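PDB 2XYK: 2-ON-2 hemoglobin from Agrobacterium tumefaciens, which binds a heme b group through its iron and, as a group II truncated hemoglobin, probably binds and carries oxygen. Local coordinates for residues L21-F25 against F97-E103; P84-R90 against F123-E129. All coordinates share one frame; numbering follows the deposited sequence.

Contact 1: L21-F25 against F97-E103; sequences LTRRF and FRRAMDE
Arg24 and Glu103 carry the polar side of this helix pair. Arg24 NE donates to Glu103 OE1 at 2.6 Å in a nearly straight hydrogen bond, the oxygen lying close to the guanidinium plane and met almost along its own C-O bond; a second, weak bond runs from Arg24 NH2 to the same oxygen. The other carboxylate oxygen, Glu103 OE2, takes the NE of Arg99 at 2.8 Å, one turn back on its own helix. Glu103 thus sits between two arginines, and its charge should ease the approach of Arg24 NH2 to Arg99 NH2. Arg24 NH1 has a further ion pair with Glu27.

The segments lie on helices 14-31 and 87-104 of the truncated globin fold; the axes of the two segments run at 136° and approach to 8.5 Å. Ala100 marks the close point: its CB lies 3.6 Å from Phe25 N, and the CA atoms of Phe25 and Ala100 are 5.1 Å apart.

Apolar packing fills the buried side. With CG anti to the backbone N (chi1 176°), Leu21 swings CD1 over the Ala100-Met101 peptide, 3.5 Å from Met101 N and 3.9 Å from Met101 CG.

The aromatic contact is T-shaped: the edge of Phe97 points at the face of Phe25, planes at 74°, while Phe25 CE1 touches Phe97 CB. Trp93 and Phe53 touch both rings.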
loop_
_atom_site.group_PDB
_atom_site.type_symbol
_atom_site.label_atom_id
_atom_site.label_comp_id
_atom_site.label_asym_id
_atom_site.label_seq_id
_atom_site.Cartn_x
_atom_site.Cartn_y
_atom_site.Cartn_z
ATOM N N LEU A 21 6.151 -5.159 -4.789
ATOM C CA LEU A 21 5.686 -3.840 -4.389
ATOM C C LEU A 21 5.682 -3.714 -2.867
ATOM O O LEU A 21 6.257 -2.790 -2.324
ATOM C CB LEU A 21 4.291 -3.552 -4.959
ATOM C CG LEU A 21 3.625 -2.235 -4.541
ATOM C CD1 LEU A 21 4.348 -0.985 -5.106
ATOM C CD2 LEU A 21 2.190 -2.265 -5.005
ATOM N N THR A 22 5.026 -4.649 -2.193
ATOM C CA THR A 22 4.812 -4.554 -0.754
ATOM C C THR A 22 6.144 -4.746 -0.001
ATOM O O THR A 22 6.385 -4.078 1.000
ATOM C CB THR A 22 3.741 -5.579 -0.304
ATOM O OG1 THR A 22 2.554 -5.395 -1.094
ATOM C CG2 THR A 22 3.364 -5.393 1.159
ATOM N N ARG A 23 6.994 -5.659 -0.494
ATOM C CA ARG A 23 8.330 -5.878 0.066
ATOM C C ARG A 23 9.173 -4.634 -0.018
ATOM O O ARG A 23 9.817 -4.273 0.967
ATOM C CB ARG A 23 9.075 -7.041 -0.609
ATOM C CG ARG A 23 10.502 -7.361 -0.041
ATOM C CD ARG A 23 10.459 -7.994 1.368
ATOM N NE ARG A 23 9.492 -9.088 1.442
ATOM C CZ ARG A 23 9.776 -10.386 1.344
ATOM N NH1 ARG A 23 11.027 -10.817 1.184
ATOM N NH2 ARG A 23 8.792 -11.270 1.419
ATOM N N ARG A 24 9.207 -4.007 -1.201
ATOM C CA ARG A 24 10.014 -2.810 -1.398
ATOM C C ARG A 24 9.499 -1.625 -0.563
ATOM O O ARG A 24 10.293 -0.803 -0.119
ATOM C CB ARG A 24 10.066 -2.425 -2.892
ATOM C CG ARG A 24 11.001 -1.234 -3.218
ATOM C CD ARG A 24 12.468 -1.549 -2.776
ATOM N NE ARG A 24 13.413 -0.479 -3.129
ATOM C CZ ARG A 24 14.559 -0.220 -2.496
ATOM N NH1 ARG A 24 14.922 -0.924 -1.432
ATOM N NH2 ARG A 24 15.337 0.771 -2.925
ATOM N N PHE A 25 8.175 -1.523 -0.396
ATOM C CA PHE A 25 7.546 -0.467 0.430
ATOM C C PHE A 25 8.027 -0.464 1.886
ATOM O O PHE A 25 8.435 0.570 2.396
ATOM C CB PHE A 25 6.021 -0.619 0.394
ATOM C CG PHE A 25 5.278 0.354 1.279
ATOM C CD1 PHE A 25 5.294 1.724 1.009
ATOM C CD2 PHE A 25 4.517 -0.110 2.361
ATOM C CE1 PHE A 25 4.587 2.635 1.826
ATOM C CE2 PHE A 25 3.816 0.794 3.182
ATOM C CZ PHE A 25 3.853 2.166 2.903
ATOM N N PHE A 97 5.576 4.554 -0.765
ATOM C CA PHE A 97 4.664 3.882 -1.712
ATOM C C PHE A 97 4.934 4.324 -3.154
ATOM O O PHE A 97 4.903 3.496 -4.045
ATOM C CB PHE A 97 3.180 4.080 -1.364
ATOM C CG PHE A 97 2.257 3.151 -2.127
ATOM C CD1 PHE A 97 2.055 1.834 -1.691
ATOM C CD2 PHE A 97 1.623 3.575 -3.301
ATOM C CE1 PHE A 97 1.220 0.960 -2.416
ATOM C CE2 PHE A 97 0.783 2.713 -4.018
ATOM C CZ PHE A 97 0.585 1.409 -3.582
ATOM N N ARG A 98 5.181 5.620 -3.366
ATOM C CA ARG A 98 5.503 6.132 -4.705
ATOM C C ARG A 98 6.757 5.485 -5.259
ATOM O O ARG A 98 6.746 4.989 -6.380
ATOM C CB ARG A 98 5.679 7.654 -4.691
ATOM C CG ARG A 98 5.601 8.316 -6.091
ATOM C CD ARG A 98 5.400 9.829 -5.926
ATOM N NE ARG A 98 5.966 10.613 -7.026
ATOM N N ARG A 99 7.835 5.499 -4.470
ATOM C CA ARG A 99 9.106 4.916 -4.886
ATOM C C ARG A 99 9.034 3.407 -5.077
ATOM O O ARG A 99 9.673 2.875 -5.990
ATOM C CB ARG A 99 10.230 5.241 -3.885
ATOM C CG ARG A 99 11.603 4.884 -4.412
ATOM C CD ARG A 99 12.741 5.661 -3.757
ATOM N NE ARG A 99 13.981 4.899 -3.915
ATOM C CZ ARG A 99 15.135 5.158 -3.291
ATOM N NH1 ARG A 99 15.248 6.178 -2.435
ATOM N NH2 ARG A 99 16.190 4.376 -3.517
ATOM N N ALA A 100 8.296 2.725 -4.198
ATOM C CA ALA A 100 8.103 1.291 -4.342
ATOM C C ALA A 100 7.379 0.956 -5.643
ATOM O O ALA A 100 7.766 0.001 -6.326
ATOM C CB ALA A 100 7.389 0.688 -3.113
ATOM N N MET A 101 6.355 1.742 -5.986
ATOM C CA MET A 101 5.611 1.594 -7.264
ATOM C C MET A 101 6.502 1.839 -8.466
ATOM O O MET A 101 6.504 1.055 -9.416
ATOM C CB MET A 101 4.480 2.623 -7.398
ATOM C CG MET A 101 3.243 2.383 -6.623
ATOM S SD MET A 101 1.948 3.411 -7.369
ATOM C CE MET A 101 1.383 2.238 -8.552
ATOM N N ASP A 102 7.220 2.961 -8.430
ATOM C CA ASP A 102 8.096 3.381 -9.556
ATOM C C ASP A 102 9.106 2.280 -9.832
ATOM O O ASP A 102 9.442 2.028 -10.985
ATOM C CB ASP A 102 8.836 4.716 -9.258
ATOM C CG ASP A 102 7.906 5.956 -9.309
ATOM O OD1 ASP A 102 6.788 5.871 -9.869
ATOM O OD2 ASP A 102 8.297 7.034 -8.777
ATOM N N GLU A 103 9.583 1.612 -8.770
ATOM C CA GLU A 103 10.605 0.582 -8.928
ATOM C C GLU A 103 10.085 -0.803 -9.328
ATOM O O GLU A 103 10.865 -1.635 -9.782
ATOM C CB GLU A 103 11.482 0.489 -7.664
ATOM C CG GLU A 103 12.571 1.566 -7.583
ATOM C CD GLU A 103 13.141 1.715 -6.161
ATOM O OE1 GLU A 103 13.097 0.718 -5.389
ATOM O OE2 GLU A 103 13.625 2.827 -5.832
#

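Contact 2: P84-R90 against F123-E129; sequences PIGPAER and FHMQNQE. With HEM (protoporphyrin IX containing Fe), chain C.
The guanidinium of Arg90 lies flat on the ring of Phe123, planes 12° apart and centres 4.2 Å apart, and Arg90 CD sits over the centre of the Phe123 ring in a CH-pi contact at 3.7 Å from the centroid. Pro87 CA covers the opposite guanidinium face, so the group is sandwiched. This joins the start of helix 87-104 to the end of helix 108-125, beside the heme pocket of the truncated globin fold. A bend at chi3 (81°) turns the guanidinium so that Arg90 NH1 donates to Gln126 OE1 at 2.7 Å; the oxygen lies close to the guanidinium plane, while NH1 approaches from well above the carbonyl plane of the amide. Gln126 NE2 donates to Gln128 O, a second bond that, with the first, fixes the rotation of the Gln126 amide.

Just before helix 87-104, Ile85 O accepts Asn127 N, which follows the end of helix 108-125, at 2.9 Å and, weakly, Gln128 N. Gly86 is the N-cap of helix 87-104; its N donates to Glu89 OE1, and its CA makes a CA-H...O contact with Gln128 O.

Both segments line the heme: Ile85 CG2 packs on the CMB methyl, Arg90 CA on the vinyl carbon CBB. Met125, which also touches the axial ligand His80, brings CG to 3.7 Å from heme CHC.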
loop_
_atom_site.group_PDB
_atom_site.type_symbol
_atom_site.label_atom_id
_atom_site.label_comp_id
_atom_site.label_asym_id
_atom_site.label_seq_id
_atom_site.Cartn_x
_atom_site.Cartn_y
_atom_site.Cartn_z
ATOM N N PRO A 84 -1.088 7.418 15.632
ATOM C CA PRO A 84 -1.131 8.869 15.473
ATOM C C PRO A 84 -0.502 9.294 14.133
ATOM O O PRO A 84 0.720 9.263 13.943
ATOM C CB PRO A 84 -0.329 9.357 16.659
ATOM C CG PRO A 84 0.697 8.281 16.882
ATOM C CD PRO A 84 0.060 6.987 16.463
ATOM N N ILE A 85 -1.376 9.645 13.201
ATOM C CA ILE A 85 -0.980 9.945 11.848
ATOM C C ILE A 85 -1.198 11.425 11.555
ATOM O O ILE A 85 -2.328 11.865 11.307
ATOM C CB ILE A 85 -1.730 9.064 10.788
ATOM C CG1 ILE A 85 -1.517 7.566 11.075
ATOM C CG2 ILE A 85 -1.212 9.411 9.359
ATOM C CD1 ILE A 85 -2.444 6.593 10.328
ATOM N N GLY A 86 -0.101 12.179 11.585
ATOM C CA GLY A 86 -0.105 13.582 11.161
ATOM C C GLY A 86 0.436 13.729 9.743
ATOM O O GLY A 86 0.717 12.724 9.087
ATOM N N PRO A 87 0.636 14.981 9.282
ATOM C CA PRO A 87 1.103 15.246 7.906
ATOM C C PRO A 87 2.401 14.487 7.607
ATOM O O PRO A 87 2.568 13.972 6.519
ATOM C CB PRO A 87 1.362 16.756 7.894
ATOM C CG PRO A 87 0.527 17.311 9.033
ATOM C CD PRO A 87 0.456 16.217 10.068
ATOM N N ALA A 88 3.289 14.387 8.595
ATOM C CA ALA A 88 4.596 13.750 8.407
ATOM C C ALA A 88 4.493 12.241 8.155
ATOM O O ALA A 88 5.119 11.716 7.224
ATOM C CB ALA A 88 5.546 14.048 9.604
ATOM N N GLU A 89 3.686 11.554 8.968
ATOM C CA GLU A 89 3.509 10.110 8.824
ATOM C C GLU A 89 2.881 9.883 7.477
ATOM O O GLU A 89 3.287 8.985 6.750
ATOM C CB GLU A 89 2.643 9.503 9.959
ATOM C CG GLU A 89 3.346 9.484 11.320
ATOM C CD GLU A 89 3.515 10.885 11.945
ATOM O OE1 GLU A 89 2.669 11.744 11.682
ATOM O OE2 GLU A 89 4.496 11.128 12.692
ATOM N N ARG A 90 1.913 10.738 7.147
ATOM C CA ARG A 90 1.209 10.685 5.875
ATOM C C ARG A 90 2.127 10.848 4.657
ATOM O O ARG A 90 2.075 10.017 3.759
ATOM C CB ARG A 90 0.068 11.699 5.846
ATOM C CG ARG A 90 -0.618 11.894 4.470
ATOM C CD ARG A 90 -1.246 13.323 4.437
ATOM N NE ARG A 90 -0.251 14.369 4.126
ATOM C CZ ARG A 90 -0.360 15.651 4.472
ATOM N NH1 ARG A 90 -1.402 16.071 5.170
ATOM N NH2 ARG A 90 0.582 16.520 4.112
ATOM N N PHE A 123 -4.534 10.584 2.496
ATOM C CA PHE A 123 -4.956 11.861 3.107
ATOM C C PHE A 123 -6.163 11.643 4.020
ATOM O O PHE A 123 -6.264 12.238 5.094
ATOM C CB PHE A 123 -5.239 12.928 2.053
ATOM C CG PHE A 123 -4.019 13.749 1.688
ATOM C CD1 PHE A 123 -3.067 13.254 0.806
ATOM C CD2 PHE A 123 -3.850 15.021 2.210
ATOM C CE1 PHE A 123 -1.939 14.016 0.466
ATOM C CE2 PHE A 123 -2.756 15.788 1.876
ATOM C CZ PHE A 123 -1.783 15.278 1.002
ATOM N N HIS A 124 -7.036 10.739 3.601
ATOM C CA HIS A 124 -8.163 10.326 4.405
ATOM C C HIS A 124 -7.810 9.520 5.683
ATOM O O HIS A 124 -8.630 9.455 6.615
ATOM C CB HIS A 124 -9.156 9.570 3.524
ATOM C CG HIS A 124 -10.549 9.539 4.085
ATOM N ND1 HIS A 124 -11.292 10.681 4.280
ATOM C CD2 HIS A 124 -11.322 8.506 4.507
ATOM C CE1 HIS A 124 -12.462 10.358 4.822
ATOM N NE2 HIS A 124 -12.506 9.041 4.966
ATOM N N MET A 125 -6.622 8.893 5.741
ATOM C CA MET A 125 -6.225 8.126 6.957
ATOM C C MET A 125 -5.651 9.048 8.004
ATOM O O MET A 125 -5.594 8.696 9.169
ATOM C CB MET A 125 -5.171 7.032 6.674
ATOM C CG MET A 125 -5.601 5.954 5.695
ATOM S SD MET A 125 -7.132 5.122 6.203
ATOM C CE MET A 125 -8.401 6.129 5.391
ATOM N N GLN A 126 -5.187 10.217 7.579
ATOM C CA GLN A 126 -4.560 11.163 8.503
ATOM C C GLN A 126 -5.584 11.512 9.600
ATOM O O GLN A 126 -6.769 11.771 9.302
ATOM C CB GLN A 126 -4.058 12.403 7.740
ATOM C CG GLN A 126 -3.475 13.507 8.631
ATOM C CD GLN A 126 -3.315 14.856 7.923
ATOM O OE1 GLN A 126 -3.271 14.939 6.691
ATOM N NE2 GLN A 126 -3.200 15.926 8.721
ATOM N N ASN A 127 -5.152 11.442 10.859
ATOM C CA ASN A 127 -6.083 11.609 11.980
ATOM C C ASN A 127 -5.629 12.645 12.999
ATOM O O ASN A 127 -6.231 12.779 14.066
ATOM C CB ASN A 127 -6.443 10.251 12.646
ATOM C CG ASN A 127 -5.221 9.401 13.009
ATOM O OD1 ASN A 127 -5.220 8.171 12.830
ATOM N ND2 ASN A 127 -4.205 10.033 13.563
ATOM N N GLN A 128 -4.589 13.395 12.631
ATOM C CA GLN A 128 -3.961 14.375 13.503
ATOM C C GLN A 128 -3.503 15.601 12.719
ATOM O O GLN A 128 -2.951 15.478 11.607
ATOM C CB GLN A 128 -2.711 13.753 14.118
ATOM C CG GLN A 128 -2.649 13.792 15.594
ATOM C CD GLN A 128 -1.467 13.008 16.121
ATOM O OE1 GLN A 128 -0.341 13.167 15.649
ATOM N NE2 GLN A 128 -1.714 12.161 17.110
ATOM N N GLU A 129 -3.738 16.771 13.322
ATOM C CA GLU A 129 -2.932 17.993 13.129
ATOM C C GLU A 129 -3.360 18.756 11.889
ATOM O O GLU A 129 -4.550 19.069 11.738
ATOM C CB GLU A 129 -1.412 17.710 13.134
ATOM C CG GLU A 129 -0.748 17.587 14.534
ATOM C CD GLU A 129 0.676 16.947 14.478
ATOM O OE1 GLU A 129 0.781 15.754 14.100
ATOM O OE2 GLU A 129 1.691 17.626 14.819
HETATM C CHA HEM C . -2.157 -0.799 8.679
HETATM C CHB HEM C . 0.135 3.558 8.712
HETATM C CHC HEM C . -2.263 4.698 4.611
HETATM C CHD HEM C . -3.513 0.059 4.062
HETATM C C1A HEM C . -1.396 0.297 9.073
HETATM C C2A HEM C . -0.717 0.455 10.347
HETATM C C3A HEM C . -0.099 1.641 10.366
HETATM C C4A HEM C . -0.341 2.296 9.091
HETATM C CMA HEM C . 0.756 2.283 11.507
HETATM C CAA HEM C . -0.753 -0.622 11.461
HETATM C CBA HEM C . 0.249 -1.733 11.059
HETATM C CGA HEM C . -0.064 -3.121 11.617
HETATM O O1A HEM C . -1.168 -3.402 12.168
HETATM O O2A HEM C . 0.822 -4.002 11.496
HETATM C C1B HEM C . -0.330 4.284 7.625
HETATM C C2B HEM C . -0.029 5.665 7.261
HETATM C C3B HEM C . -0.705 5.953 6.125
HETATM C C4B HEM C . -1.448 4.771 5.733
HETATM C CMB HEM C . 0.900 6.633 8.013
HETATM C CAB HEM C . -0.745 7.278 5.317
HETATM C CBB HEM C . -1.434 8.328 5.772
HETATM C C1C HEM C . -2.775 3.550 4.075
HETATM C C2C HEM C . -3.416 3.433 2.793
HETATM C C3C HEM C . -3.760 2.149 2.615
HETATM C C4C HEM C . -3.347 1.417 3.805
HETATM C CMC HEM C . -3.620 4.649 1.858
HETATM C CAC HEM C . -4.488 1.545 1.380
HETATM C CBC HEM C . -3.983 1.717 0.137
HETATM C C1D HEM C . -3.364 -0.608 5.264
HETATM C C2D HEM C . -3.844 -1.947 5.579
HETATM C C3D HEM C . -3.423 -2.206 7.015
HETATM C C4D HEM C . -2.733 -1.013 7.439
HETATM C CMD HEM C . -4.612 -2.905 4.636
HETATM C CAD HEM C . -3.685 -3.481 7.856
HETATM C CBD HEM C . -5.031 -3.197 8.533
HETATM C CGD HEM C . -5.373 -4.256 9.558
HETATM O O1D HEM C . -4.865 -4.198 10.710
HETATM O O2D HEM C . -6.151 -5.159 9.193
HETATM N NA HEM C . -1.145 1.435 8.329
HETATM N NB HEM C . -1.183 3.775 6.655
HETATM N NC HEM C . -2.753 2.314 4.674
HETATM N ND HEM C . -2.715 -0.109 6.379
HETATM FE FE HEM C . -1.987 1.845 6.505
HETATM O O HOH W 1 -0.412 1.176 5.602
#

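How the contacts relate
Helix 87-104 is the element the two contacts share: contact 2 uses its first turn and the residues just before it, contact 1 its C-terminal part. The centres are about 20 Å apart and the nearest atoms about 8 Å, so the contacts do not touch. Along the chain the order is 21-25, 84-90, 97-103, 123-129, with the segments alternating. Contact 1 ties the helix to helix 14-31 and lies nearer the centre of the chain; contact 2 ties it to the end of helix 108-125 and the C-terminal tail. One helix is therefore held near both ends, with contact 2 touching the heme directly and the side chain of Phe97 of contact 1 about 6 Å from it.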